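Local coordinates for protein alpha-L-arabinofuranosidase B (Aspergillus kawachii, PDB 6SXT) that hydrolyses terminal non-reducing alpha-L-arabinofuranosyl residues from arabinoxylan, arabinan and arabinogalactan, with retention of anomeric configuration, at residues D6-G11 and D302-S307; L33-R38 and I74-S79; N81-T86 and N133-T138. All coordinates share one frame; numbering follows the deposited sequence. Where two conformers were deposited one is given.

Interaction 1: residues D6-G11 and D302-S307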
# COMPACT_ATOMS: atom_id res chain seq x y z
N ASP A 6 -13.07 2.29 21.62
CA ASP A 6 -13.65 2.34 22.99
C ASP A 6 -12.96 3.46 23.77
O ASP A 6 -13.65 4.12 24.56
CB ASP A 6 -13.46 1.00 23.67
CG ASP A 6 -14.13 -0.15 22.91
OD1 ASP A 6 -15.35 -0.05 22.64
OD2 ASP A 6 -13.39 -1.09 22.61
N ILE A 7 -11.65 3.61 23.57
CA ILE A 7 -10.84 4.65 24.24
C ILE A 7 -11.32 6.02 23.78
O ILE A 7 -11.57 6.91 24.62
CB ILE A 7 -9.36 4.42 24.00
CG1 ILE A 7 -8.94 3.09 24.62
CG2 ILE A 7 -8.50 5.56 24.50
CD1 ILE A 7 -7.66 2.54 24.16
N TYR A 8 -11.50 6.23 22.47
CA TYR A 8 -11.98 7.51 21.96
C TYR A 8 -13.37 7.80 22.52
O TYR A 8 -13.65 8.95 22.92
CB TYR A 8 -12.00 7.56 20.43
CG TYR A 8 -10.67 7.85 19.80
CD1 TYR A 8 -10.07 9.08 19.95
CD2 TYR A 8 -10.01 6.92 19.00
CE1 TYR A 8 -8.87 9.39 19.31
CE2 TYR A 8 -8.79 7.22 18.36
CZ TYR A 8 -8.22 8.46 18.52
OH TYR A 8 -7.07 8.74 17.84
N GLU A 9 -14.24 6.79 22.60
CA GLU A 9 -15.60 6.99 23.13
C GLU A 9 -15.50 7.42 24.60
O GLU A 9 -16.27 8.35 24.99
CB GLU A 9 -16.38 5.69 23.00
CG GLU A 9 -17.66 5.66 23.81
CD GLU A 9 -18.69 6.67 23.41
OE1 GLU A 9 -18.89 6.84 22.18
OE2 GLU A 9 -19.41 7.17 24.34
N ALA A 10 -14.63 6.81 25.37
CA ALA A 10 -14.48 7.11 26.82
C ALA A 10 -13.98 8.55 26.99
O ALA A 10 -14.24 9.16 28.03
CB ALA A 10 -13.54 6.16 27.48
N GLY A 11 -13.27 9.10 26.01
CA GLY A 11 -12.79 10.49 26.03
C GLY A 11 -13.81 11.47 25.51
O GLY A 11 -13.45 12.66 25.35
N ASP A 302 -4.84 14.76 24.45
CA ASP A 302 -3.56 14.06 24.37
C ASP A 302 -3.67 12.73 25.13
O ASP A 302 -3.09 11.73 24.65
CB ASP A 302 -2.34 14.84 24.87
CG ASP A 302 -1.88 15.98 23.98
OD1 ASP A 302 -2.58 16.27 22.95
OD2 ASP A 302 -0.81 16.53 24.26
N ASP A 303 -4.33 12.74 26.29
CA ASP A 303 -4.46 11.53 27.14
C ASP A 303 -5.17 10.43 26.35
O ASP A 303 -4.74 9.28 26.40
CB ASP A 303 -5.26 11.82 28.40
CG ASP A 303 -5.25 10.65 29.38
OD1 ASP A 303 -4.17 10.35 29.93
OD2 ASP A 303 -6.34 10.06 29.59
N THR A 304 -6.24 10.78 25.67
CA THR A 304 -7.03 9.77 24.90
C THR A 304 -6.12 9.17 23.84
O THR A 304 -6.04 7.96 23.72
CB THR A 304 -8.24 10.42 24.27
OG1 THR A 304 -9.15 10.81 25.32
CG2 THR A 304 -8.95 9.56 23.26
N GLU A 305 -5.44 10.01 23.07
CA GLU A 305 -4.50 9.51 22.06
C GLU A 305 -3.38 8.67 22.66
O GLU A 305 -2.99 7.66 22.08
CB GLU A 305 -3.91 10.67 21.28
CG GLU A 305 -4.94 11.32 20.39
CD GLU A 305 -4.40 12.60 19.77
OE1 GLU A 305 -3.61 13.31 20.47
OE2 GLU A 305 -4.73 12.88 18.59
N ASN A 306 -2.85 9.06 23.83
CA ASN A 306 -1.79 8.27 24.47
C ASN A 306 -2.32 6.86 24.79
O ASN A 306 -1.57 5.92 24.64
CB ASN A 306 -1.31 8.96 25.74
CG ASN A 306 -0.58 10.28 25.48
OD1 ASN A 306 -0.09 10.54 24.37
ND2 ASN A 306 -0.47 11.10 26.55
N SER A 307 -3.55 6.77 25.23
CA SER A 307 -4.18 5.46 25.57
C SER A 307 -4.31 4.64 24.28
O SER A 307 -4.10 3.43 24.30
CB SER A 307 -5.49 5.60 26.29
OG SER A 307 -5.23 6.10 27.61
O HOH W 1 -10.15 8.09 26.70
O HOH W 2 -6.42 11.33 17.19
O HOH W 3 -10.67 12.66 23.96
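Thr304 and Ile7 carry most of this contact, in which the last turn of helix 4-10 lies almost antiparallel to the first turns of helix 302-315. The two short axes run 163° apart and approach to 9.1 Å, an antiparallel helix pair beside the beta-sandwich of the catalytic domain. Ile7 suits the buried interface because its branches spread along the other helix. With CG1 beside the backbone N (chi1 -63°), CG2 stands anti to it, touching Ser307 CB at 3.5 Å and lying against the carbonyl O of Thr304, while CD1 lies 3.7 Å from Ser307 O. The small Ser307 lets the isoleucine come this close to the backbone.

Thr304 divides its two branches between unlike surroundings. Its methyl CG2 meets the ring of Tyr8 obliquely, 3.5 Å from CD1, whereas OG1 faces the end of the first helix, 3.7 Å from Gly11 CA. Having no side chain, Gly11 lets the chain pass this close where the helix gives way to loop. OG1 is hydrogen-bonded to Ser301 and to two waters, one shared with Ile7 O and the other with Gly11 O; no direct hydrogen bond joins the segments.

Tyr8 covers the side nearer the sheet, resting on Val294 and Thr296 of strand 288-296. Glu305, held by salt bridges to Lys233 and Arg242, is linked to it by a single water: Tyr8 OH donates to this water at 2.7 Å, which in turn donates to Glu305 OE2, also at 2.7 Å.

Interaction 2: residues L33-R38 and I74-S79; sequences LYQLQR and IIYDQS. With EDO (1,2-ethanediol), chain B.
The ring of Tyr76 lies beside the backbone of Leu33-Gln35, with Leu33 C at its edge and Ile74 CG2 over one face, 3.5 Å above the plane. CE2 comes within 3.5 Å of Tyr34 C, and the hydroxyl rests beside Gln35 CB. The plane of the Gln35 amide stands 81° to this ring. With CG anti to the backbone N (chi1 -173°), the extended chain of Gln35 packs CB on Ile74 CB and lays its amide end against Ile74 CD1, OE1 at 3.4 Å. OE1 also accepts from Thr73 and from a bound 1,2-ethanediol, probably from the crystallisation liquor; the length of glutamine carries the amide to these partners. The Tyr34 ring, with Leu36 CD2 at its edge, lies on the other face of the sheet, where its hydroxyl bonds Gln61.

One bond joins the antiparallel strands, Gln35 N to Ile74 O at 2.9 Å; Tyr76 N to Leu33 O, 3.0 Å, continues the pairing just past their ends. Leu33 CD2 packs against Gln78 NE2, whose amide is held by Leu25 N and Arg23 O. Strand 34-38 runs between strands 44-47 and 70-75; Leu33 and Tyr34 form a classic bulge opposite Ile47, and Gln78 packs on Ala18 of strand 15-20.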
# COMPACT_ATOMS: atom_id res chain seq x y z
N LEU A 33 -14.52 -6.95 8.53
CA LEU A 33 -13.46 -5.93 8.49
C LEU A 33 -13.26 -5.43 7.07
O LEU A 33 -13.06 -4.21 6.87
CB LEU A 33 -12.16 -6.53 9.00
CG LEU A 33 -12.12 -6.96 10.45
CD1 LEU A 33 -10.89 -7.80 10.73
CD2 LEU A 33 -12.19 -5.78 11.35
N TYR A 34 -13.29 -6.34 6.10
CA TYR A 34 -13.05 -6.00 4.69
C TYR A 34 -13.64 -7.06 3.77
O TYR A 34 -13.97 -8.16 4.24
CB TYR A 34 -11.55 -5.76 4.42
CG TYR A 34 -10.63 -6.93 4.61
CD1 TYR A 34 -10.15 -7.26 5.86
CD2 TYR A 34 -10.16 -7.67 3.53
CE1 TYR A 34 -9.23 -8.28 6.03
CE2 TYR A 34 -9.25 -8.73 3.68
CZ TYR A 34 -8.74 -8.99 4.95
OH TYR A 34 -7.86 -10.02 5.16
N GLN A 35 -13.76 -6.68 2.51
CA GLN A 35 -14.20 -7.56 1.43
C GLN A 35 -13.04 -7.83 0.47
O GLN A 35 -12.28 -6.91 0.16
CB GLN A 35 -15.40 -6.95 0.76
CG GLN A 35 -16.02 -7.89 -0.27
CD GLN A 35 -17.08 -7.21 -1.10
OE1 GLN A 35 -16.77 -6.39 -1.94
NE2 GLN A 35 -18.34 -7.57 -0.85
N LEU A 36 -12.99 -9.07 0.03
CA LEU A 36 -12.06 -9.55 -1.00
C LEU A 36 -12.81 -9.83 -2.29
O LEU A 36 -13.96 -10.32 -2.20
CB LEU A 36 -11.43 -10.85 -0.55
CG LEU A 36 -10.47 -10.77 0.62
CD1 LEU A 36 -10.26 -12.15 1.22
CD2 LEU A 36 -9.15 -10.14 0.18
N GLN A 37 -12.13 -9.69 -3.41
CA GLN A 37 -12.61 -10.17 -4.73
C GLN A 37 -11.47 -10.97 -5.34
O GLN A 37 -10.35 -10.44 -5.36
CB GLN A 37 -13.04 -9.05 -5.64
CG GLN A 37 -13.60 -9.55 -6.97
CD GLN A 37 -14.06 -8.39 -7.83
OE1 GLN A 37 -13.62 -7.25 -7.69
NE2 GLN A 37 -15.08 -8.64 -8.65
N ARG A 38 -11.74 -12.18 -5.78
CA ARG A 38 -10.69 -13.03 -6.37
C ARG A 38 -10.81 -13.05 -7.88
O ARG A 38 -11.92 -13.00 -8.43
CB ARG A 38 -10.70 -14.43 -5.76
CG ARG A 38 -11.92 -15.28 -6.09
CD ARG A 38 -11.85 -16.57 -5.33
NE ARG A 38 -13.05 -17.33 -5.57
CZ ARG A 38 -13.39 -18.43 -4.93
NH1 ARG A 38 -12.66 -18.87 -3.92
NH2 ARG A 38 -14.53 -19.03 -5.25
N ILE A 74 -13.47 -3.54 -0.36
CA ILE A 74 -14.12 -2.66 0.62
C ILE A 74 -13.35 -2.77 1.92
O ILE A 74 -13.02 -3.89 2.33
CB ILE A 74 -15.60 -3.01 0.85
CG1 ILE A 74 -16.38 -3.18 -0.46
CG2 ILE A 74 -16.26 -1.98 1.80
CD1 ILE A 74 -17.81 -3.64 -0.21
N ILE A 75 -13.09 -1.63 2.54
CA ILE A 75 -12.64 -1.59 3.95
C ILE A 75 -13.85 -1.08 4.72
O ILE A 75 -14.26 0.06 4.56
CB ILE A 75 -11.40 -0.72 4.13
CG1 ILE A 75 -10.25 -1.13 3.18
CG2 ILE A 75 -10.95 -0.81 5.55
CD1 ILE A 75 -9.24 -0.05 2.94
N TYR A 76 -14.45 -1.94 5.52
CA TYR A 76 -15.73 -1.57 6.17
C TYR A 76 -15.49 -0.61 7.33
O TYR A 76 -14.44 -0.62 8.00
CB TYR A 76 -16.46 -2.84 6.65
CG TYR A 76 -16.97 -3.71 5.54
CD1 TYR A 76 -17.99 -3.27 4.70
CD2 TYR A 76 -16.42 -4.96 5.28
CE1 TYR A 76 -18.45 -4.08 3.68
CE2 TYR A 76 -16.86 -5.76 4.23
CZ TYR A 76 -17.90 -5.32 3.44
OH TYR A 76 -18.39 -6.12 2.41
N ASP A 77 -16.45 0.27 7.55
CA ASP A 77 -16.49 1.15 8.73
C ASP A 77 -17.03 0.35 9.90
O ASP A 77 -18.23 -0.03 9.88
CB ASP A 77 -17.35 2.36 8.39
CG ASP A 77 -17.66 3.20 9.61
OD1 ASP A 77 -16.91 3.11 10.62
OD2 ASP A 77 -18.65 3.94 9.52
N GLN A 78 -16.23 0.11 10.93
CA GLN A 78 -16.64 -0.69 12.10
C GLN A 78 -17.57 0.10 13.03
O GLN A 78 -18.13 -0.50 13.96
CB GLN A 78 -15.42 -1.18 12.88
CG GLN A 78 -14.46 -1.95 12.02
CD GLN A 78 -13.23 -2.36 12.79
OE1 GLN A 78 -13.28 -2.42 14.01
NE2 GLN A 78 -12.10 -2.58 12.06
N SER A 79 -17.72 1.41 12.84
CA SER A 79 -18.40 2.31 13.82
C SER A 79 -19.91 2.18 13.69
O SER A 79 -20.60 2.66 14.62
CB SER A 79 -17.96 3.74 13.64
OG SER A 79 -18.57 4.30 12.50
C1 EDO B . -17.34 -4.61 -5.48
O1 EDO B . -17.71 -4.70 -4.08
C2 EDO B . -17.62 -5.79 -6.36

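Interaction 3: residues N81-T86 and N133-T138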
# COMPACT_ATOMS: atom_id res chain seq x y z
N ASN A 81 -21.54 3.77 11.26
CA ASN A 81 -21.98 4.95 10.50
C ASN A 81 -22.13 4.66 9.00
O ASN A 81 -22.56 5.55 8.30
CB ASN A 81 -21.09 6.16 10.74
CG ASN A 81 -21.24 6.75 12.14
OD1 ASN A 81 -20.39 6.58 13.03
ND2 ASN A 81 -22.43 7.22 12.42
N GLY A 82 -21.70 3.51 8.50
CA GLY A 82 -21.81 3.18 7.08
C GLY A 82 -20.71 3.76 6.22
O GLY A 82 -20.83 3.73 5.01
N ASN A 83 -19.62 4.26 6.82
CA ASN A 83 -18.58 5.01 6.09
C ASN A 83 -17.56 4.06 5.46
O ASN A 83 -16.33 4.28 5.61
CB ASN A 83 -17.92 6.06 7.00
CG ASN A 83 -18.94 7.07 7.44
OD1 ASN A 83 -19.84 7.39 6.63
ND2 ASN A 83 -18.80 7.63 8.64
N HIS A 84 -18.01 3.04 4.77
CA HIS A 84 -17.12 2.03 4.16
C HIS A 84 -16.33 2.67 3.02
O HIS A 84 -16.83 3.54 2.29
CB HIS A 84 -17.96 0.88 3.62
CG HIS A 84 -19.01 0.41 4.54
ND1 HIS A 84 -18.76 0.04 5.85
CD2 HIS A 84 -20.33 0.19 4.30
CE1 HIS A 84 -19.89 -0.37 6.39
NE2 HIS A 84 -20.89 -0.26 5.46
N LEU A 85 -15.06 2.29 2.90
CA LEU A 85 -14.19 2.77 1.82
C LEU A 85 -14.23 1.81 0.63
O LEU A 85 -14.03 0.60 0.80
CB LEU A 85 -12.76 2.89 2.34
CG LEU A 85 -12.55 3.89 3.44
CD1 LEU A 85 -11.11 3.85 3.93
CD2 LEU A 85 -12.90 5.28 2.98
N THR A 86 -14.53 2.35 -0.55
CA THR A 86 -14.66 1.61 -1.80
C THR A 86 -13.74 2.22 -2.87
O THR A 86 -13.11 3.29 -2.67
CB THR A 86 -16.14 1.54 -2.24
OG1 THR A 86 -16.56 2.88 -2.49
CG2 THR A 86 -17.01 0.80 -1.25
N ASN A 133 -17.58 9.31 -0.51
CA ASN A 133 -18.08 10.69 -0.68
C ASN A 133 -19.48 10.87 -0.09
O ASN A 133 -20.01 12.00 -0.22
CB ASN A 133 -18.04 11.08 -2.15
CG ASN A 133 -16.63 11.37 -2.62
OD1 ASN A 133 -15.78 11.81 -1.85
ND2 ASN A 133 -16.36 11.15 -3.91
N GLU A 134 -20.06 9.85 0.50
CA GLU A 134 -21.41 9.93 1.13
C GLU A 134 -21.33 9.61 2.62
O GLU A 134 -22.08 8.77 3.12
CB GLU A 134 -22.34 8.99 0.37
CG GLU A 134 -22.47 9.39 -1.09
CD GLU A 134 -23.33 8.48 -1.97
OE1 GLU A 134 -23.82 7.45 -1.46
OE2 GLU A 134 -23.50 8.81 -3.16
N ALA A 135 -20.31 10.12 3.29
CA ALA A 135 -20.00 9.77 4.67
C ALA A 135 -20.92 10.51 5.61
O ALA A 135 -21.36 11.63 5.27
CB ALA A 135 -18.55 10.10 4.99
N THR A 136 -21.25 9.88 6.70
CA THR A 136 -22.11 10.54 7.71
C THR A 136 -21.42 10.54 9.05
O THR A 136 -20.63 9.64 9.39
CB THR A 136 -23.51 9.95 7.62
OG1 THR A 136 -23.34 8.60 7.97
CG2 THR A 136 -24.11 9.99 6.23
N GLY A 137 -21.67 11.61 9.79
CA GLY A 137 -21.08 11.77 11.12
C GLY A 137 -19.72 12.44 11.13
O GLY A 137 -19.25 12.79 12.21
N THR A 138 -19.04 12.53 10.00
CA THR A 138 -17.71 13.15 9.90
C THR A 138 -17.88 14.65 10.10
O THR A 138 -18.95 15.25 9.75
CB THR A 138 -17.04 12.84 8.57
OG1 THR A 138 -18.06 13.02 7.58
CG2 THR A 138 -16.49 11.43 8.51
O HOH W 4 -21.77 5.82 2.77
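Asn83 grips the backbone of Thr136 with both ends of its amide, the tight part of this loop-to-loop contact. ND2 donates to Thr136 O at 2.8 Å in an almost straight bond (177°), the acceptor lying in the amide plane of the asparagine and the donor in the carbonyl plane. OD1 takes the N-H of the same residue, Thr136 N, at 2.9 Å, so the two bonds fix the rotation of the amide. Asparagine suits the place because its short side chain carries a donor and an acceptor side by side, matching the N-H and C=O of one residue in an extended backbone. CG stands anti to the carbonyl carbon (chi1 -63°), which turns the amide toward the other loop, and Ala135 CB, a small methyl, packs 3.4 Å from OD1. ND2 also bonds Val16 O, using its second proton.

The solvent side is looser. Thr136 OG1 lies 3.2 Å from Asn81 O, and a water lies near the carbonyls of Gly82 and Glu134, 3.2 Å from Gly82 O. Gly137 turns the chain at positive phi (88°), a conformation readily open to a residue without a side chain.

Asn83 packs on Ala17 of strand 15-20 and Ile274 of strand 273-276, where Thr138 also rests. The loops lead into and out of neighbouring antiparallel strands, 86-87 and 130-132.

Overall arrangement
From the N terminus, helix 4-10 is met by helix 302-315 in interaction 1, closing a loop of 290 residues that spans nearly the whole catalytic domain and encloses both other contacts. Inside it, interaction 2 closes first, bringing strand 34-38 against strand 70-75; interaction 3 follows in series, joining the loop before strand 86-87 to the one after strand 130-132. These two touch where the chain leaves one for the other: Asp77 OD2 lies 2.9 Å from Asn83 N, and Asp77 N is 2.9 Å from His84 ND1, both probable hydrogen bonds. Interaction 1 remains apart, touching neither interaction 2 nor interaction 3.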